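Local coordinates for protein putative phosphatase (Bacteroides thetaiotaomicron, PDB 3KYA) that is of unproven function but may be a phosphatase, binds zinc ions and joins an immunoglobulin-like IPT/TIG domain to a six-bladed beta-propeller, at residues D128-E131 with G132-C135; L34-G38 with E39-T43; V50-G54 with K55-V59; I211-D214 with G215-D218. All coordinates share one frame; numbering follows the deposited sequence.

Contact 1 of 4, residues D128-E131 with G132-C135; sequences DGPE and GVKC. With EDO (1,2-ethanediol), chain J.
Lys134 lies back along Gly129, its chain touching the carbonyl it runs past. CB starts 3.6 Å from Asp128 C. CG leaves between the backbone N and the carbonyl carbon (chi1 66°), which turns the extended chain toward Gly129. CG, CD and CE then pass Gly129 O in turn, CD coming within 3.3 Å. At the tip, in one of two modelled conformers, NZ donates to a water at 2.9 Å that itself donates to Gly129 O. A second, weak bond of 3.4 Å runs from NZ to O2 of a 1,2-ethanediol, probably from the crystallisation liquor, whose O1 donates to Asp128 OD1 at 2.8 Å. The backbone beneath is a type II beta turn, Pro130 to Val133, in the loop that precedes strand 141-147 of a propeller blade. Pro130 O accepts from Val133 N (2.9 Å, 152° at the hydrogen) and also from Lys134 N (3.0 Å, 166°), the two donors coming from opposite faces of its carbonyl plane. Across the ends of the turn, Pro130 CG meets Val133 CG2 at 3.7 Å, the two side chains set at a slant. Asp128 OD2 forms a salt bridge with Arg172, and Lys134 also packs on Tyr113.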
loop_
_atom_site.group_PDB
_atom_site.type_symbol
_atom_site.label_atom_id
_atom_site.label_comp_id
_atom_site.label_asym_id
_atom_site.label_seq_id
_atom_site.Cartn_x
_atom_site.Cartn_y
_atom_site.Cartn_z
ATOM N N ASP A 128 -37.377 5.157 -8.958
ATOM C CA ASP A 128 -37.592 4.255 -10.093
ATOM C C ASP A 128 -38.857 4.588 -10.871
ATOM O O ASP A 128 -39.747 5.261 -10.363
ATOM C CB ASP A 128 -37.705 2.820 -9.593
ATOM C CG ASP A 128 -36.439 2.341 -8.923
ATOM O OD1 ASP A 128 -35.340 2.599 -9.467
ATOM O OD2 ASP A 128 -36.549 1.690 -7.865
ATOM N N GLY A 129 -38.928 4.090 -12.101
ATOM C CA GLY A 129 -40.081 4.306 -12.974
ATOM C C GLY A 129 -39.632 4.678 -14.370
ATOM O O GLY A 129 -38.430 4.734 -14.641
ATOM N N PRO A 130 -40.593 4.918 -15.273
ATOM C CA PRO A 130 -40.262 5.316 -16.634
ATOM C C PRO A 130 -39.809 6.774 -16.685
ATOM O O PRO A 130 -40.174 7.560 -15.810
ATOM C CB PRO A 130 -41.594 5.150 -17.377
ATOM C CG PRO A 130 -42.624 5.367 -16.355
ATOM C CD PRO A 130 -42.051 4.835 -15.061
ATOM N N GLU A 131 -39.027 7.128 -17.702
ATOM C CA GLU A 131 -38.603 8.508 -17.891
ATOM C C GLU A 131 -39.890 9.323 -18.003
ATOM O O GLU A 131 -40.856 8.868 -18.614
ATOM C CB GLU A 131 -37.693 8.637 -19.119
ATOM C CG GLU A 131 -36.423 7.760 -19.033
ATOM C CD GLU A 131 -35.398 8.030 -20.142
ATOM O OE1 GLU A 131 -35.663 8.872 -21.031
ATOM O OE2 GLU A 131 -34.313 7.399 -20.105
ATOM N N GLY A 132 -39.938 10.488 -17.359
ATOM C CA GLY A 132 -41.172 11.287 -17.288
ATOM C C GLY A 132 -41.818 11.145 -15.923
ATOM O O GLY A 132 -42.584 12.006 -15.489
ATOM N N VAL A 133 -41.511 10.045 -15.235
ATOM C CA VAL A 133 -42.010 9.800 -13.885
ATOM C C VAL A 133 -40.862 9.756 -12.866
ATOM O O VAL A 133 -40.899 10.482 -11.867
ATOM C CB VAL A 133 -42.792 8.481 -13.798
ATOM C CG1 VAL A 133 -43.279 8.240 -12.366
ATOM C CG2 VAL A 133 -43.971 8.486 -14.785
ATOM N N LYS A 134 -39.846 8.924 -13.114
ATOM C CA LYS A 134 -38.748 8.813 -12.149
ATOM C C LYS A 134 -38.024 10.156 -12.010
ATOM O O LYS A 134 -37.963 10.960 -12.953
ATOM C CB LYS A 134 -37.782 7.661 -12.463
ATOM C CG LYS A 134 -36.956 7.761 -13.726
ATOM C CD LYS A 134 -35.911 6.639 -13.761
ATOM C CE LYS A 134 -35.209 6.542 -15.114
ATOM N NZ LYS A 134 -34.147 5.503 -15.114
ATOM N N CYS A 135 -37.489 10.396 -10.813
ATOM C CA CYS A 135 -36.850 11.660 -10.504
ATOM C C CYS A 135 -35.528 11.896 -11.251
ATOM O O CYS A 135 -34.841 10.963 -11.684
ATOM C CB CYS A 135 -36.637 11.789 -8.990
ATOM S SG CYS A 135 -35.334 10.706 -8.321
HETATM C C1 EDO J . -32.987 4.139 -10.803
HETATM O O1 EDO J . -32.660 2.870 -10.223
HETATM C C2 EDO J . -31.716 4.808 -11.330
HETATM O O2 EDO J . -32.023 5.702 -12.412
HETATM O O HOH W 1 -36.245 3.665 -16.011
#

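Contact 2 of 4, residues L34-G38 with E39-T43; sequences LLIYG and ENFGT
Phe41 folds its ring back onto Gly38, where strand 33-39 of the immunoglobulin-like IPT/TIG domain runs out into the loop leading to strand 48-52. The far rim of the ring does the touching: Phe41 CE2 lies 3.5 Å from Gly38 N, and CZ lies 3.6 Å from Gly38 CA. With no side chain on Gly38, the ring can settle directly against the main chain. Tyr37 C meets the ring at its edge, near the ring plane, whereas Glu39 N stands 3.9 Å above one face, displaced toward the rim. Phe41 has CG beside its own backbone N (chi1 -61°), and this sends the ring back toward the strand it has just left. Ile36 CG2 is a looser apolar neighbour, 4.4 Å from Phe41 CZ.

Further out, Val67 and Ile82, from strands 66-70 and 80-84, also pack on Phe41, and Ile20 packs on Ile36, so the ring belongs to the buried interior of the domain. Tyr37 points away from residues 39-43; its side chain lies about 4 Å from that of Asp22, a residue seen to bind zinc, and packs against Asp340 of the second subunit. The bend passes through Asn40, which takes left-handed backbone angles (phi 70°). That residue is gripped at both ends of its amide: OD1 accepts from Asp13 N, and ND2 donates to Pro17 O.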
loop_
_atom_site.group_PDB
_atom_site.type_symbol
_atom_site.label_atom_id
_atom_site.label_comp_id
_atom_site.label_asym_id
_atom_site.label_seq_id
_atom_site.Cartn_x
_atom_site.Cartn_y
_atom_site.Cartn_z
ATOM N N LEU A 34 -7.750 -18.687 -10.717
ATOM C CA LEU A 34 -8.133 -19.963 -10.112
ATOM C C LEU A 34 -7.598 -21.143 -10.918
ATOM O O LEU A 34 -7.735 -21.194 -12.150
ATOM C CB LEU A 34 -9.664 -20.056 -10.015
ATOM C CG LEU A 34 -10.282 -21.336 -9.464
ATOM C CD1 LEU A 34 -9.988 -21.463 -7.956
ATOM C CD2 LEU A 34 -11.787 -21.343 -9.742
ATOM N N LEU A 35 -7.009 -22.097 -10.204
ATOM C CA LEU A 35 -6.447 -23.310 -10.776
ATOM C C LEU A 35 -7.375 -24.464 -10.422
ATOM O O LEU A 35 -7.633 -24.719 -9.239
ATOM C CB LEU A 35 -5.033 -23.558 -10.224
ATOM C CG LEU A 35 -4.347 -24.885 -10.564
ATOM C CD1 LEU A 35 -4.254 -25.116 -12.069
ATOM C CD2 LEU A 35 -2.937 -25.001 -9.919
ATOM N N ILE A 36 -7.899 -25.132 -11.445
ATOM C CA ILE A 36 -8.814 -26.250 -11.269
ATOM C C ILE A 36 -8.145 -27.546 -11.721
ATOM O O ILE A 36 -7.688 -27.663 -12.861
ATOM C CB ILE A 36 -10.141 -26.039 -12.062
ATOM C CG1 ILE A 36 -10.870 -24.768 -11.613
ATOM C CG2 ILE A 36 -11.057 -27.263 -11.907
ATOM C CD1 ILE A 36 -11.948 -24.293 -12.620
ATOM N N TYR A 37 -8.068 -28.521 -10.810
ATOM C CA TYR A 37 -7.499 -29.839 -11.110
ATOM C C TYR A 37 -8.585 -30.848 -11.447
ATOM O O TYR A 37 -9.690 -30.810 -10.888
ATOM C CB TYR A 37 -6.732 -30.388 -9.902
ATOM C CG TYR A 37 -5.439 -29.691 -9.574
ATOM C CD1 TYR A 37 -4.279 -30.008 -10.260
ATOM C CD2 TYR A 37 -5.365 -28.731 -8.565
ATOM C CE1 TYR A 37 -3.079 -29.398 -9.962
ATOM C CE2 TYR A 37 -4.154 -28.113 -8.251
ATOM C CZ TYR A 37 -3.014 -28.454 -8.958
ATOM O OH TYR A 37 -1.792 -27.869 -8.690
ATOM N N GLY A 38 -8.264 -31.778 -12.330
ATOM C CA GLY A 38 -9.224 -32.798 -12.721
ATOM C C GLY A 38 -8.740 -33.744 -13.797
ATOM O O GLY A 38 -7.552 -34.056 -13.890
ATOM N N GLU A 39 -9.677 -34.206 -14.616
ATOM C CA GLU A 39 -9.371 -35.145 -15.681
ATOM C C GLU A 39 -10.218 -34.902 -16.899
ATOM O O GLU A 39 -11.367 -34.482 -16.782
ATOM C CB GLU A 39 -9.668 -36.580 -15.223
ATOM C CG GLU A 39 -8.865 -37.041 -14.041
ATOM C CD GLU A 39 -9.259 -38.447 -13.607
ATOM O OE1 GLU A 39 -10.444 -38.656 -13.251
ATOM O OE2 GLU A 39 -8.378 -39.330 -13.611
ATOM N N ASN A 40 -9.632 -35.188 -18.054
ATOM C CA ASN A 40 -10.308 -35.181 -19.344
ATOM C C ASN A 40 -10.687 -33.776 -19.822
ATOM O O ASN A 40 -11.757 -33.585 -20.399
ATOM C CB ASN A 40 -11.544 -36.109 -19.276
ATOM C CG ASN A 40 -11.997 -36.602 -20.631
ATOM O OD1 ASN A 40 -11.212 -36.697 -21.563
ATOM N ND2 ASN A 40 -13.280 -36.958 -20.734
ATOM N N PHE A 41 -9.802 -32.807 -19.581
ATOM C CA PHE A 41 -10.040 -31.429 -20.006
ATOM C C PHE A 41 -9.529 -31.145 -21.415
ATOM O O PHE A 41 -9.892 -30.121 -22.019
ATOM C CB PHE A 41 -9.366 -30.419 -19.072
ATOM C CG PHE A 41 -9.836 -30.463 -17.646
ATOM C CD1 PHE A 41 -11.185 -30.600 -17.329
ATOM C CD2 PHE A 41 -8.939 -30.235 -16.620
ATOM C CE1 PHE A 41 -11.606 -30.604 -16.011
ATOM C CE2 PHE A 41 -9.361 -30.218 -15.303
ATOM C CZ PHE A 41 -10.703 -30.401 -15.006
ATOM N N GLY A 42 -8.689 -32.024 -21.948
ATOM C CA GLY A 42 -8.105 -31.776 -23.263
ATOM C C GLY A 42 -7.041 -30.684 -23.160
ATOM O O GLY A 42 -6.696 -30.250 -22.065
ATOM N N THR A 43 -6.528 -30.239 -24.306
ATOM C CA THR A 43 -5.442 -29.251 -24.341
ATOM C C THR A 43 -5.774 -27.933 -25.072
ATOM O O THR A 43 -4.877 -27.129 -25.342
ATOM C CB THR A 43 -4.206 -29.864 -25.014
ATOM O OG1 THR A 43 -4.542 -30.279 -26.352
ATOM C CG2 THR A 43 -3.680 -31.072 -24.222
#

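Contact 3 of 4, residues V50-G54 with K55-V59; sequences VKIGG and KDAIV
Ile52 and Lys55 pair across the tip of a two-residue beta hairpin in the IPT/TIG domain, with Gly53 and Gly54 filling the corners of a type I' turn. Both glycines have positive phi, as this turn requires. In the backbone, Ile52 N donates to Lys55 O at 2.9 Å. The return bond, Lys55 N to Ile52 O, measures 3.0 Å, but its donor stands 61° out of the carbonyl plane. Beyond the non-hydrogen-bonded pair Lys51-Asp56, Ala57 N donates to Val50 O at 2.8 Å. The partnership then opens, and a water accepts from Val50 N at 2.9 Å and also lies by Ala57 O.

Apolar contacts occupy the face carrying Val50, Ile52 and Ala57. Val50 splits its branches: CG1 rests on Ala57 CB, while CG2 meets Val59 CG2 at 3.9 Å, the two valines crossing at about a right angle.

Charged groups lie on either face. Lys51 and Asp56 run alongside each other, aliphatic CE touching OD1, but NZ stays 4.5 Å from OD1, beyond a salt bridge. Lys55, bent at chi2 (-60°) and again at chi4, folds back over the turn; its NZ donates to Gly74 O and, at 2.8 Å, to a water that donates to Gly53 O.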
loop_
_atom_site.group_PDB
_atom_site.type_symbol
_atom_site.label_atom_id
_atom_site.label_comp_id
_atom_site.label_asym_id
_atom_site.label_seq_id
_atom_site.Cartn_x
_atom_site.Cartn_y
_atom_site.Cartn_z
ATOM N N VAL A 50 -16.231 -22.530 -18.770
ATOM C CA VAL A 50 -16.323 -22.606 -17.321
ATOM C C VAL A 50 -17.297 -21.571 -16.789
ATOM O O VAL A 50 -17.304 -20.421 -17.237
ATOM C CB VAL A 50 -14.927 -22.357 -16.669
ATOM C CG1 VAL A 50 -15.031 -22.277 -15.136
ATOM C CG2 VAL A 50 -13.930 -23.440 -17.057
ATOM N N LYS A 51 -18.134 -21.992 -15.841
ATOM C CA LYS A 51 -19.006 -21.083 -15.120
ATOM C C LYS A 51 -18.699 -21.223 -13.637
ATOM O O LYS A 51 -18.459 -22.330 -13.144
ATOM C CB LYS A 51 -20.486 -21.392 -15.335
ATOM C CG LYS A 51 -21.066 -20.946 -16.644
ATOM C CD LYS A 51 -22.592 -21.150 -16.624
ATOM C CE LYS A 51 -23.254 -20.601 -17.873
ATOM N NZ LYS A 51 -24.745 -20.809 -17.805
ATOM N N ILE A 52 -18.684 -20.092 -12.943
ATOM C CA ILE A 52 -18.498 -20.083 -11.498
ATOM C C ILE A 52 -19.624 -19.253 -10.908
ATOM O O ILE A 52 -19.820 -18.101 -11.289
ATOM C CB ILE A 52 -17.141 -19.520 -11.077
ATOM C CG1 ILE A 52 -16.004 -20.309 -11.729
ATOM C CG2 ILE A 52 -17.002 -19.563 -9.530
ATOM C CD1 ILE A 52 -14.629 -19.817 -11.321
ATOM N N GLY A 53 -20.376 -19.836 -9.972
ATOM C CA GLY A 53 -21.502 -19.131 -9.371
ATOM C C GLY A 53 -22.531 -18.709 -10.414
ATOM O O GLY A 53 -23.176 -17.665 -10.270
ATOM N N GLY A 54 -22.669 -19.513 -11.465
ATOM C CA GLY A 54 -23.580 -19.212 -12.578
ATOM C C GLY A 54 -23.080 -18.181 -13.581
ATOM O O GLY A 54 -23.764 -17.899 -14.566
ATOM N N LYS A 55 -21.891 -17.631 -13.357
ATOM C CA LYS A 55 -21.323 -16.605 -14.238
ATOM C C LYS A 55 -20.230 -17.180 -15.145
ATOM O O LYS A 55 -19.372 -17.931 -14.677
ATOM C CB LYS A 55 -20.717 -15.486 -13.406
ATOM C CG LYS A 55 -21.668 -14.776 -12.450
ATOM C CD LYS A 55 -22.824 -14.128 -13.171
ATOM C CE LYS A 55 -23.512 -13.078 -12.302
ATOM N NZ LYS A 55 -23.944 -13.582 -10.954
ATOM N N ASP A 56 -20.251 -16.818 -16.433
ATOM C CA ASP A 56 -19.217 -17.255 -17.365
ATOM C C ASP A 56 -17.856 -16.745 -16.923
ATOM O O ASP A 56 -17.717 -15.576 -16.549
ATOM C CB ASP A 56 -19.498 -16.755 -18.787
ATOM C CG ASP A 56 -20.770 -17.335 -19.378
ATOM O OD1 ASP A 56 -21.130 -18.487 -19.051
ATOM O OD2 ASP A 56 -21.388 -16.628 -20.203
ATOM N N ALA A 57 -16.862 -17.625 -16.945
ATOM C CA ALA A 57 -15.506 -17.297 -16.530
ATOM C C ALA A 57 -14.504 -17.329 -17.695
ATOM O O ALA A 57 -14.575 -18.195 -18.584
ATOM C CB ALA A 57 -15.033 -18.250 -15.399
ATOM N N ILE A 58 -13.573 -16.386 -17.676
ATOM C CA ILE A 58 -12.511 -16.313 -18.675
ATOM C C ILE A 58 -11.558 -17.496 -18.484
ATOM O O ILE A 58 -10.992 -17.664 -17.396
ATOM C CB ILE A 58 -11.714 -14.994 -18.552
ATOM C CG1 ILE A 58 -12.611 -13.782 -18.851
ATOM C CG2 ILE A 58 -10.500 -14.998 -19.495
ATOM C CD1 ILE A 58 -11.970 -12.454 -18.490
ATOM N N VAL A 59 -11.385 -18.312 -19.527
ATOM C CA VAL A 59 -10.475 -19.468 -19.487
ATOM C C VAL A 59 -9.118 -19.025 -20.013
ATOM O O VAL A 59 -9.031 -18.480 -21.113
ATOM C CB VAL A 59 -11.014 -20.641 -20.322
ATOM C CG1 VAL A 59 -9.983 -21.808 -20.374
ATOM C CG2 VAL A 59 -12.359 -21.096 -19.778
HETATM O O HOH W 2 -15.887 -19.990 -20.154
HETATM O O HOH W 3 -18.639 -19.884 -20.244
HETATM O O HOH W 4 -25.244 -16.060 -11.396
#

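Contact 4 of 4, residues I211-D214 with G215-D218; sequences IDYD and GKGD. With EDO (1,2-ethanediol), chain B.
Tyr213 presents one ring face to Gly215, and this is where the contact is tight. Gly215 N sits 3.4 Å above the ring plane, over its centre, and Gly215 CA comes within 3.5 Å of Tyr213 CZ. With CG opposite the backbone N (chi1 179°), the side chain runs out to where its ring meets the Asp214-Gly215 peptide. Having no side chain, Gly215 can come this close. Pro184 and Pro221 also touch the tyrosine. Before the turn, buried Asp212 forms a salt bridge with Arg189, and its OD1 accepts from O2 of a 1,2-ethanediol at 2.9 Å.

The other side is looser. In this hairpin loop between strands 206-211 and 220-227 of a propeller blade, Asp214 to Gly217 forms a beta turn closed by Gly217 N donating to Asp214 O. That bond is long and bent, 3.2 Å with 138° at the hydrogen, and its donor rises above the carbonyl plane. Ser220 OG adds bonds to Lys216 N and Gly217 O. Asp214 and Lys216 are exposed, the latter close to Glu219, a residue seen to bind zinc.

The Gly215 N-H is aimed at the pi face, consistent with an amide-aromatic contact, and may be partly satisfied by the ring's electrons, while the turn's own bond is weakly directed.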
loop_
_atom_site.group_PDB
_atom_site.type_symbol
_atom_site.label_atom_id
_atom_site.label_comp_id
_atom_site.label_asym_id
_atom_site.label_seq_id
_atom_site.Cartn_x
_atom_site.Cartn_y
_atom_site.Cartn_z
ATOM N N ILE A 211 -23.793 30.023 2.347
ATOM C CA ILE A 211 -24.085 30.490 0.996
ATOM C C ILE A 211 -22.933 31.388 0.505
ATOM O O ILE A 211 -22.218 31.953 1.318
ATOM C CB ILE A 211 -25.436 31.242 0.902
ATOM C CG1 ILE A 211 -25.378 32.591 1.646
ATOM C CG2 ILE A 211 -26.570 30.354 1.428
ATOM C CD1 ILE A 211 -26.575 33.465 1.394
ATOM N N ASP A 212 -22.800 31.517 -0.813
ATOM C CA ASP A 212 -21.679 32.241 -1.475
ATOM C C ASP A 212 -22.233 33.502 -2.130
ATOM O O ASP A 212 -22.795 33.451 -3.228
ATOM C CB ASP A 212 -21.030 31.312 -2.508
ATOM C CG ASP A 212 -19.607 31.724 -2.890
ATOM O OD1 ASP A 212 -19.273 32.925 -2.812
ATOM O OD2 ASP A 212 -18.824 30.813 -3.272
ATOM N N TYR A 213 -22.065 34.640 -1.465
ATOM C CA TYR A 213 -22.705 35.873 -1.903
ATOM C C TYR A 213 -21.860 37.105 -1.590
ATOM O O TYR A 213 -21.118 37.120 -0.610
ATOM C CB TYR A 213 -24.074 35.944 -1.195
ATOM C CG TYR A 213 -24.933 37.162 -1.474
ATOM C CD1 TYR A 213 -25.498 37.370 -2.725
ATOM C CD2 TYR A 213 -25.244 38.064 -0.456
ATOM C CE1 TYR A 213 -26.306 38.475 -2.976
ATOM C CE2 TYR A 213 -26.042 39.172 -0.697
ATOM C CZ TYR A 213 -26.572 39.372 -1.957
ATOM O OH TYR A 213 -27.367 40.474 -2.191
ATOM N N ASP A 214 -21.961 38.118 -2.450
ATOM C CA ASP A 214 -21.239 39.393 -2.274
ATOM C C ASP A 214 -22.041 40.604 -2.796
ATOM O O ASP A 214 -21.460 41.641 -3.130
ATOM C CB ASP A 214 -19.864 39.332 -2.958
ATOM C CG ASP A 214 -19.961 39.230 -4.467
ATOM O OD1 ASP A 214 -21.085 39.327 -5.010
ATOM O OD2 ASP A 214 -18.909 39.067 -5.116
ATOM N N GLY A 215 -23.367 40.469 -2.854
ATOM C CA GLY A 215 -24.246 41.529 -3.365
ATOM C C GLY A 215 -24.368 42.763 -2.485
ATOM O O GLY A 215 -24.912 43.789 -2.918
ATOM N N LYS A 216 -23.901 42.648 -1.243
ATOM C CA LYS A 216 -23.860 43.758 -0.309
ATOM C C LYS A 216 -22.422 44.009 0.156
ATOM O O LYS A 216 -22.200 44.347 1.316
ATOM C CB LYS A 216 -24.727 43.466 0.909
ATOM C CG LYS A 216 -26.220 43.651 0.718
ATOM C CD LYS A 216 -26.971 43.470 2.042
ATOM C CE LYS A 216 -26.370 44.318 3.148
ATOM N NZ LYS A 216 -27.282 44.449 4.301
ATOM N N GLY A 217 -21.456 43.836 -0.744
ATOM C CA GLY A 217 -20.045 44.022 -0.403
ATOM C C GLY A 217 -19.625 43.190 0.793
ATOM O O GLY A 217 -19.962 42.001 0.862
ATOM N N ASP A 218 -18.958 43.825 1.767
ATOM C CA ASP A 218 -18.468 43.095 2.953
ATOM C C ASP A 218 -19.474 43.050 4.128
ATOM O O ASP A 218 -19.096 42.894 5.284
ATOM C CB ASP A 218 -17.058 43.588 3.373
ATOM C CG ASP A 218 -16.915 45.100 3.340
ATOM O OD1 ASP A 218 -17.936 45.795 3.152
ATOM O OD2 ASP A 218 -15.773 45.593 3.492
HETATM C C1 EDO B . -15.938 31.824 -5.053
HETATM O O1 EDO B . -17.149 31.056 -5.174
HETATM C C2 EDO B . -16.232 33.171 -4.400
HETATM O O2 EDO B . -16.413 33.027 -2.988
#

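In the fold
From the N terminus, contact 2 comes first, turning the chain out of strand 33-39. Contact 3 follows, closing the hairpin of strands 48-52 and 55-62. Their centres are 14 Å apart and they touch, Leu34 CD2 to Ile52 CD1 at 3.6 Å, within the IPT/TIG domain. The chain then enters the propeller, whose strand 105-110 pairs with the C-terminal strand 467-473. Contact 1 is a turn within the loop between strands 125-126 and 141-147 in one blade, and contact 4 turns the chain between strands 206-211 and 220-227 in the next. All four are in series, neither nested nor crossed; contacts 2 and 4 lie with centres about 71 Å apart.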